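Local atomic coordinates of betaine aldehyde dehydrogenase (Staphylococcus aureus subsp. aureus COL, PDB entry 4QTO), a protein that catalyses the NAD-dependent oxidation of betaine aldehyde to glycine betaine. Residues His30-Gln35 and Gly39-Ser44; Glu43-Asn48 and Lys69-Arg74; His472-Phe475 and Pro479-Gly482. All coordinates share one frame; numbering follows the deposited sequence.

Interaction 1: residues His30-Gln35 and Gly39-Ser44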
loop_
_atom_site.group_PDB
_atom_site.type_symbol
_atom_site.label_atom_id
_atom_site.label_comp_id
_atom_site.label_asym_id
_atom_site.label_seq_id
_atom_site.Cartn_x
_atom_site.Cartn_y
_atom_site.Cartn_z
ATOM N N HIS A 30 43.851 -16.134 -4.386
ATOM C CA HIS A 30 42.869 -16.994 -3.727
ATOM C C HIS A 30 41.502 -17.026 -4.392
ATOM O O HIS A 30 40.630 -17.754 -3.951
ATOM C CB HIS A 30 42.681 -16.562 -2.277
ATOM C CG HIS A 30 43.949 -16.579 -1.484
ATOM N ND1 HIS A 30 44.524 -17.747 -1.036
ATOM C CD2 HIS A 30 44.755 -15.576 -1.065
ATOM C CE1 HIS A 30 45.636 -17.465 -0.378
ATOM N NE2 HIS A 30 45.802 -16.154 -0.388
ATOM N N LEU A 31 41.318 -16.250 -5.438
ATOM C CA LEU A 31 40.013 -16.167 -6.108
ATOM C C LEU A 31 39.744 -17.376 -7.013
ATOM O O LEU A 31 40.649 -17.870 -7.716
ATOM C CB LEU A 31 39.945 -14.901 -6.935
ATOM C CG LEU A 31 38.593 -14.550 -7.557
ATOM C CD1 LEU A 31 37.563 -14.218 -6.463
ATOM C CD2 LEU A 31 38.763 -13.390 -8.501
ATOM N N SER A 32 38.511 -17.877 -6.973
ATOM C CA SER A 32 38.124 -18.991 -7.830
ATOM C C SER A 32 38.199 -18.607 -9.298
ATOM O O SER A 32 38.013 -17.449 -9.663
ATOM C CB SER A 32 36.709 -19.455 -7.510
ATOM O OG SER A 32 36.301 -20.483 -8.400
ATOM N N GLN A 33 38.480 -19.596 -10.135
ATOM C CA GLN A 33 38.559 -19.402 -11.575
ATOM C C GLN A 33 37.394 -20.079 -12.279
ATOM O O GLN A 33 37.320 -20.064 -13.507
ATOM C CB GLN A 33 39.849 -20.024 -12.094
ATOM C CG GLN A 33 41.118 -19.343 -11.601
ATOM C CD GLN A 33 42.365 -20.037 -12.125
ATOM O OE1 GLN A 33 43.164 -19.462 -12.906
ATOM N NE2 GLN A 33 42.507 -21.307 -11.774
ATOM N N ARG A 34 36.499 -20.671 -11.496
ATOM C CA ARG A 34 35.435 -21.513 -12.013
ATOM C C ARG A 34 34.020 -21.004 -11.914
ATOM O O ARG A 34 33.739 -19.996 -11.299
ATOM C CB ARG A 34 35.509 -22.850 -11.237
ATOM C CG ARG A 34 36.782 -23.653 -11.502
ATOM C CD ARG A 34 36.704 -24.961 -10.765
ATOM N NE ARG A 34 37.794 -25.836 -11.143
ATOM C CZ ARG A 34 37.799 -27.149 -10.907
ATOM N NH1 ARG A 34 38.830 -27.887 -11.305
ATOM N NH2 ARG A 34 36.779 -27.741 -10.299
ATOM N N GLN A 35 33.153 -21.705 -12.637
ATOM C CA GLN A 35 31.715 -21.458 -12.593
ATOM C C GLN A 35 31.200 -22.100 -11.305
ATOM O O GLN A 35 31.898 -22.927 -10.685
ATOM C CB GLN A 35 31.052 -22.140 -13.792
ATOM C CG GLN A 35 31.593 -21.649 -15.112
ATOM C CD GLN A 35 30.879 -22.235 -16.304
ATOM O OE1 GLN A 35 30.088 -21.538 -16.943
ATOM N NE2 GLN A 35 31.127 -23.510 -16.594
ATOM N N GLY A 39 25.729 -26.081 -6.514
ATOM C CA GLY A 39 26.521 -26.195 -5.288
ATOM C C GLY A 39 27.989 -26.571 -5.438
ATOM O O GLY A 39 28.638 -26.870 -4.414
ATOM N N GLU A 40 28.518 -26.592 -6.655
ATOM C CA GLU A 40 29.897 -26.986 -6.882
ATOM C C GLU A 40 30.613 -26.021 -7.796
ATOM O O GLU A 40 30.014 -25.534 -8.780
ATOM C CB GLU A 40 29.949 -28.371 -7.552
ATOM C CG GLU A 40 29.299 -29.478 -6.726
ATOM C CD GLU A 40 29.994 -29.753 -5.392
ATOM O OE1 GLU A 40 31.204 -29.433 -5.254
ATOM O OE2 GLU A 40 29.337 -30.355 -4.491
ATOM N N TRP A 41 31.880 -25.764 -7.486
ATOM C CA TRP A 41 32.742 -24.969 -8.362
ATOM C C TRP A 41 33.238 -25.905 -9.467
ATOM O O TRP A 41 33.933 -26.893 -9.197
ATOM C CB TRP A 41 33.898 -24.346 -7.588
ATOM C CG TRP A 41 33.416 -23.307 -6.628
ATOM C CD1 TRP A 41 33.110 -23.469 -5.296
ATOM C CD2 TRP A 41 33.168 -21.932 -6.933
ATOM N NE1 TRP A 41 32.697 -22.283 -4.765
ATOM C CE2 TRP A 41 32.681 -21.324 -5.753
ATOM C CE3 TRP A 41 33.251 -21.165 -8.109
ATOM C CZ2 TRP A 41 32.320 -19.948 -5.703
ATOM C CZ3 TRP A 41 32.918 -19.794 -8.055
ATOM C CH2 TRP A 41 32.454 -19.209 -6.862
ATOM N N VAL A 42 32.885 -25.591 -10.711
ATOM C CA VAL A 42 33.194 -26.436 -11.834
ATOM C C VAL A 42 33.802 -25.679 -13.015
ATOM O O VAL A 42 33.499 -24.509 -13.268
ATOM C CB VAL A 42 31.951 -27.186 -12.343
ATOM C CG1 VAL A 42 31.417 -28.117 -11.269
ATOM C CG2 VAL A 42 30.845 -26.232 -12.774
ATOM N N GLU A 43 34.660 -26.362 -13.761
ATOM C CA GLU A 43 35.242 -25.725 -14.936
ATOM C C GLU A 43 34.222 -25.804 -16.090
ATOM O O GLU A 43 33.097 -26.276 -15.909
ATOM C CB GLU A 43 36.610 -26.303 -15.270
ATOM C CG GLU A 43 36.582 -27.733 -15.588
ATOM C CD GLU A 43 37.978 -28.310 -15.836
ATOM O OE1 GLU A 43 38.005 -29.493 -16.129
ATOM O OE2 GLU A 43 39.023 -27.621 -15.743
ATOM N N SER A 44 34.599 -25.288 -17.239
ATOM C CA SER A 44 33.769 -25.424 -18.411
ATOM C C SER A 44 33.758 -26.871 -18.831
ATOM O O SER A 44 34.790 -27.585 -18.734
ATOM C CB SER A 44 34.343 -24.609 -19.565
ATOM O OG SER A 44 33.561 -24.840 -20.723
#

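Interaction 2: residues Glu43-Asn48 and Lys69-Arg74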
loop_
_atom_site.group_PDB
_atom_site.type_symbol
_atom_site.label_atom_id
_atom_site.label_comp_id
_atom_site.label_asym_id
_atom_site.label_seq_id
_atom_site.Cartn_x
_atom_site.Cartn_y
_atom_site.Cartn_z
ATOM N N GLU A 43 34.660 -26.362 -13.761
ATOM C CA GLU A 43 35.242 -25.725 -14.936
ATOM C C GLU A 43 34.222 -25.804 -16.090
ATOM O O GLU A 43 33.097 -26.276 -15.909
ATOM C CB GLU A 43 36.610 -26.303 -15.270
ATOM C CG GLU A 43 36.582 -27.733 -15.588
ATOM C CD GLU A 43 37.978 -28.310 -15.836
ATOM O OE1 GLU A 43 38.005 -29.493 -16.129
ATOM O OE2 GLU A 43 39.023 -27.621 -15.743
ATOM N N SER A 44 34.599 -25.288 -17.239
ATOM C CA SER A 44 33.769 -25.424 -18.411
ATOM C C SER A 44 33.758 -26.871 -18.831
ATOM O O SER A 44 34.790 -27.585 -18.734
ATOM C CB SER A 44 34.343 -24.609 -19.565
ATOM O OG SER A 44 33.561 -24.840 -20.723
ATOM N N ALA A 45 32.640 -27.295 -19.402
ATOM C CA ALA A 45 32.508 -28.653 -19.884
ATOM C C ALA A 45 33.561 -29.001 -20.931
ATOM O O ALA A 45 33.941 -30.172 -21.038
ATOM C CB ALA A 45 31.103 -28.918 -20.432
ATOM N N ASN A 46 34.034 -28.016 -21.697
ATOM C CA ASN A 46 35.052 -28.256 -22.724
ATOM C C ASN A 46 36.457 -27.727 -22.364
ATOM O O ASN A 46 37.346 -27.679 -23.224
ATOM C CB ASN A 46 34.617 -27.648 -24.063
ATOM C CG ASN A 46 34.482 -26.128 -24.014
ATOM O OD1 ASN A 46 34.881 -25.479 -23.038
ATOM N ND2 ASN A 46 33.924 -25.544 -25.072
ATOM N N LYS A 47 36.640 -27.361 -21.096
ATOM C CA LYS A 47 37.893 -26.830 -20.552
ATOM C C LYS A 47 38.351 -25.515 -21.203
ATOM O O LYS A 47 39.489 -25.093 -21.043
ATOM C CB LYS A 47 39.003 -27.881 -20.605
ATOM C CG LYS A 47 38.836 -29.020 -19.633
ATOM C CD LYS A 47 40.082 -29.898 -19.630
ATOM C CE LYS A 47 40.129 -30.877 -18.464
ATOM N NZ LYS A 47 40.479 -30.236 -17.166
ATOM N N ASN A 48 37.450 -24.826 -21.890
ATOM C CA ASN A 48 37.795 -23.555 -22.486
ATOM C C ASN A 48 37.946 -22.509 -21.376
ATOM O O ASN A 48 37.333 -22.615 -20.289
ATOM C CB ASN A 48 36.713 -23.152 -23.447
ATOM C CG ASN A 48 37.149 -22.075 -24.417
ATOM O OD1 ASN A 48 38.336 -21.774 -24.568
ATOM N ND2 ASN A 48 36.172 -21.516 -25.116
ATOM N N LYS A 69 27.073 -23.890 -23.610
ATOM C CA LYS A 69 25.622 -23.782 -23.516
ATOM C C LYS A 69 25.054 -24.953 -22.713
ATOM O O LYS A 69 24.007 -24.795 -22.058
ATOM C CB LYS A 69 24.985 -23.678 -24.903
ATOM C CG LYS A 69 25.043 -24.911 -25.735
ATOM C CD LYS A 69 24.383 -24.603 -27.092
ATOM C CE LYS A 69 24.256 -25.838 -27.973
ATOM N NZ LYS A 69 25.564 -26.464 -28.291
ATOM N N GLU A 70 25.745 -26.092 -22.682
ATOM C CA GLU A 70 25.306 -27.228 -21.883
ATOM C C GLU A 70 25.485 -26.933 -20.397
ATOM O O GLU A 70 24.704 -27.399 -19.572
ATOM C CB GLU A 70 26.000 -28.522 -22.268
ATOM C CG GLU A 70 25.600 -29.056 -23.651
ATOM C CD GLU A 70 26.187 -28.276 -24.814
ATOM O OE1 GLU A 70 27.291 -27.688 -24.689
ATOM O OE2 GLU A 70 25.556 -28.279 -25.892
ATOM N N ASP A 71 26.557 -26.211 -20.047
ATOM C CA ASP A 71 26.756 -25.800 -18.634
ATOM C C ASP A 71 25.572 -24.876 -18.216
ATOM O O ASP A 71 24.991 -25.033 -17.121
ATOM C CB ASP A 71 28.069 -25.031 -18.465
ATOM C CG ASP A 71 29.314 -25.908 -18.601
ATOM O OD1 ASP A 71 29.260 -27.100 -18.243
ATOM O OD2 ASP A 71 30.368 -25.363 -19.028
ATOM N N ALA A 72 25.191 -23.935 -19.081
ATOM C CA ALA A 72 24.109 -23.002 -18.765
ATOM C C ALA A 72 22.805 -23.774 -18.596
ATOM O O ALA A 72 22.033 -23.509 -17.679
ATOM C CB ALA A 72 23.950 -21.930 -19.846
ATOM N N GLU A 73 22.563 -24.743 -19.482
ATOM C CA GLU A 73 21.367 -25.573 -19.383
ATOM C C GLU A 73 21.363 -26.357 -18.063
ATOM O O GLU A 73 20.333 -26.436 -17.376
ATOM C CB GLU A 73 21.313 -26.569 -20.569
ATOM C CG GLU A 73 21.029 -25.978 -21.945
ATOM C CD GLU A 73 21.386 -26.916 -23.113
ATOM O OE1 GLU A 73 21.691 -28.111 -22.885
ATOM O OE2 GLU A 73 21.378 -26.459 -24.273
ATOM N N ARG A 74 22.505 -26.926 -17.688
ATOM C CA ARG A 74 22.593 -27.677 -16.435
ATOM C C ARG A 74 22.293 -26.781 -15.210
ATOM O O ARG A 74 21.595 -27.201 -14.268
ATOM C CB ARG A 74 23.971 -28.368 -16.280
ATOM C CG ARG A 74 23.970 -29.395 -15.168
ATOM C CD ARG A 74 25.207 -30.291 -15.186
ATOM N NE ARG A 74 26.440 -29.629 -14.783
ATOM C CZ ARG A 74 26.831 -29.438 -13.523
ATOM N NH1 ARG A 74 26.069 -29.807 -12.498
ATOM N NH2 ARG A 74 27.986 -28.851 -13.300
HETATM O O HOH W 1 31.025 -27.934 -16.384
#

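Interaction 3: residues His472-Phe475 and Pro479-Gly482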
loop_
_atom_site.group_PDB
_atom_site.type_symbol
_atom_site.label_atom_id
_atom_site.label_comp_id
_atom_site.label_asym_id
_atom_site.label_seq_id
_atom_site.Cartn_x
_atom_site.Cartn_y
_atom_site.Cartn_z
ATOM N N HIS A 472 23.242 12.103 -10.962
ATOM C CA HIS A 472 23.689 10.734 -10.616
ATOM C C HIS A 472 23.005 9.961 -9.479
ATOM O O HIS A 472 23.051 8.740 -9.508
ATOM C CB HIS A 472 25.210 10.569 -10.416
ATOM C CG HIS A 472 26.037 10.636 -11.673
ATOM N ND1 HIS A 472 25.868 9.761 -12.728
ATOM C CD2 HIS A 472 27.077 11.436 -12.004
ATOM C CE1 HIS A 472 26.773 10.018 -13.660
ATOM N NE2 HIS A 472 27.510 11.036 -13.255
ATOM N N PRO A 473 22.375 10.637 -8.510
ATOM C CA PRO A 473 21.870 9.814 -7.399
ATOM C C PRO A 473 20.886 8.709 -7.712
ATOM O O PRO A 473 19.917 8.896 -8.432
ATOM C CB PRO A 473 21.155 10.845 -6.507
ATOM C CG PRO A 473 21.811 12.120 -6.765
ATOM C CD PRO A 473 22.301 12.075 -8.198
ATOM N N TYR A 474 21.160 7.530 -7.153
ATOM C CA TYR A 474 20.242 6.384 -7.206
ATOM C C TYR A 474 20.428 5.691 -5.853
ATOM O O TYR A 474 21.477 5.861 -5.192
ATOM C CB TYR A 474 20.499 5.416 -8.365
ATOM C CG TYR A 474 21.942 4.982 -8.548
ATOM C CD1 TYR A 474 22.579 4.116 -7.662
ATOM C CD2 TYR A 474 22.681 5.477 -9.619
ATOM C CE1 TYR A 474 23.918 3.772 -7.833
ATOM C CE2 TYR A 474 24.005 5.125 -9.806
ATOM C CZ TYR A 474 24.617 4.274 -8.913
ATOM O OH TYR A 474 25.946 3.940 -9.083
ATOM N N PHE A 475 19.409 4.968 -5.409
ATOM C CA PHE A 475 19.499 4.268 -4.141
ATOM C C PHE A 475 18.416 3.195 -4.055
ATOM O O PHE A 475 17.381 3.277 -4.728
ATOM C CB PHE A 475 19.466 5.217 -2.908
ATOM C CG PHE A 475 18.479 6.340 -3.009
ATOM C CD1 PHE A 475 17.127 6.142 -2.856
ATOM C CD2 PHE A 475 18.918 7.636 -3.242
ATOM C CE1 PHE A 475 16.231 7.186 -2.955
ATOM C CE2 PHE A 475 18.025 8.677 -3.339
ATOM C CZ PHE A 475 16.677 8.472 -3.165
ATOM N N PRO A 479 12.777 3.090 -7.177
ATOM C CA PRO A 479 12.912 2.330 -8.424
ATOM C C PRO A 479 13.645 3.085 -9.503
ATOM O O PRO A 479 13.549 4.319 -9.589
ATOM C CB PRO A 479 11.475 2.093 -8.845
ATOM C CG PRO A 479 10.736 3.280 -8.289
ATOM C CD PRO A 479 11.380 3.482 -6.918
ATOM N N TRP A 480 14.401 2.331 -10.287
ATOM C CA TRP A 480 15.247 2.837 -11.370
ATOM C C TRP A 480 14.955 2.066 -12.647
ATOM O O TRP A 480 14.916 0.823 -12.624
ATOM C CB TRP A 480 16.688 2.594 -10.972
ATOM C CG TRP A 480 17.714 2.949 -11.997
ATOM C CD1 TRP A 480 18.187 2.162 -13.008
ATOM C CD2 TRP A 480 18.342 4.227 -12.153
ATOM N NE1 TRP A 480 19.080 2.863 -13.765
ATOM C CE2 TRP A 480 19.205 4.133 -13.258
ATOM C CE3 TRP A 480 18.272 5.435 -11.445
ATOM C CZ2 TRP A 480 19.984 5.209 -13.683
ATOM C CZ3 TRP A 480 19.047 6.488 -11.844
ATOM C CH2 TRP A 480 19.903 6.376 -12.966
ATOM N N GLY A 481 14.767 2.771 -13.752
ATOM C CA GLY A 481 14.509 2.100 -15.018
ATOM C C GLY A 481 14.065 3.062 -16.081
ATOM O O GLY A 481 13.903 4.256 -15.821
ATOM N N GLY A 482 13.846 2.547 -17.279
ATOM C CA GLY A 482 13.594 3.467 -18.354
ATOM C C GLY A 482 12.295 3.448 -19.077
ATOM O O GLY A 482 11.636 2.405 -19.154
#

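Interaction 1: residues His30-Gln35 and Gly39-Ser44
Q35 and V42 face each other as an antiparallel hydrogen-bonded pair at the open end of a β-hairpin formed by strands 35-37 and 40-42. Q35 N reaches V42 O at 2.9 Å, and V42 N returns a bond of 2.8 Å to Q35 O. The same Q35 oxygen also receives a CA-H contact from W41, with CA 3.2 Å away. The line from S32 to Q35 runs 75° from that of E40 to S44, so the approach is not strand-like before Q35.

R34 runs alongside the second strand. Its CB rests 3.3 Å from V42 O, and the chain is extended from CG to NE, which carries NH2 to within 3.2 Å of W41 O. That oxygen sits in the guanidinium plane, yet the nitrogen stands 39° out of the carbonyl plane and misses the lone pairs. The backbone N of E43 lies over one guanidinium face. The E43 carboxylate is near enough for attraction but well out of the plane, and its salt bridge is made with K47.

W41, on the same strand, sets its indole against S32, whose OG lies 3.1 Å from W41 CE3, and bonds E221 of helix 211-223 through NE1. Of the Q35 amide, OE1 accepts from L234 N, while NE2 donates to D71 OD2 and, weakly, to E43 O. In one of two modelled conformers, S32 OG closes an ST turn by accepting R34 N at 3.1 Å, while S32 CB stands over the W41 six-membered ring, 4.1 Å from its centroid.

Interaction 2: residues Glu43-Asn48 and Lys69-Arg74
D71 OD2 is the gripped atom here: A45 N donates to it across the contact at 3.0 Å with a nearly straight N-H (161°), and T68 N and the Q35 side-chain amide reach the same oxygen from outside the two segments. D71 OD2 receives the A45 N-H on its syn lone pair, on the side of the other carboxylate oxygen. That second oxygen, OD1, has its own tie to the loop: one water donates both to D71 OD1, at 2.7 Å, and to E43 O, also at 2.7 Å. The carboxylate is thus held through both oxygens, which should fix its rotation. A45 CB completes the fit, lying 3.4 Å from D71 OD1.

D71 is the third residue of helix 69-85, and its CG stands anti to the carbonyl carbon and beside the backbone N (chi1 -71°), turning the carboxylate back toward the start of the helix. T68 N, from which OD2 accepts, lies just ahead of the first turn. This position at the helix start would probably also stabilise the negative charge.

Facing it, residues 44-47 form a type I β-turn in the connection between strands 40-42 and 49-54, closed by K47 N to S44 O at 3.0 Å. An Asx turn overlaps its end, N46 OD1 accepting N48 N at 2.9 Å from above the carbonyl plane. S44 OG lies within reach of two acceptors, E66 O and N46 OD1, and its single proton is not assigned to either. Across the loop, K47 NZ meets the syn lone pair of E43 OE1 at 2.8 Å in a salt bridge.

Interaction 3: residues His472-Phe475 and Pro479-Gly482
W480 and Y474 bury most of the surface between these two parts of one loop, which runs from strand 465-468 to strand 487-488. They form an edge-to-face (T-shaped) pair: an edge of the Y474 ring is turned toward the face of the W480 indole, the two planes are 73° apart, and the centroids of the phenol and the indole six-membered ring are separated by 5.7 Å. The closest touch is made at the root of the tyrosine, where Y474 CB lies 3.8 Å from W480 CE3. A chi1 of 48° leaves this CB against CE3 and CZ3 while the ring stands edge-on. This tyrosine was modelled in two conformers, and the geometry here is that of one.

P473 adds a lesser touch, its carbonyl O standing 4.3 Å from W480 CZ3 while bonding W467 NE1. The indole is fixed at its far side by NE1 bonding E279 OE1, and W189 meets it edge-to-face. The loop also lines the subunit interface: P473 packs on I159 and F475 meets H505 of the second subunit.

Y474 OH bonds a triethylene glycol, probably from the crystallisation liquor, which may merely mark a pocket. W480 touches S314, next to the mercaptoethanol-modified C313, which is consistent with the wall of the aldehyde-binding pocket of an aldehyde dehydrogenase.

Overall arrangement
Interactions 1 and 2 follow one another along the chain and share E43 and S44; their centres are 12 Å apart. The Q35 amide and the D71 carboxylate join them, so hairpin 35-42, the turn after it and the start of helix 69-85 form one continuous patch near the edge of the subunit. Interaction 3 comes nearly 400 residues later, in the loop between strands 465-468 and 487-488. Its centre is 33 Å from that of interaction 1 and 35 Å from that of interaction 2, and it lies much closer to the centre of the chain. The N-terminal pair thus belongs to the periphery, and the aromatic contact probably to the active-site region.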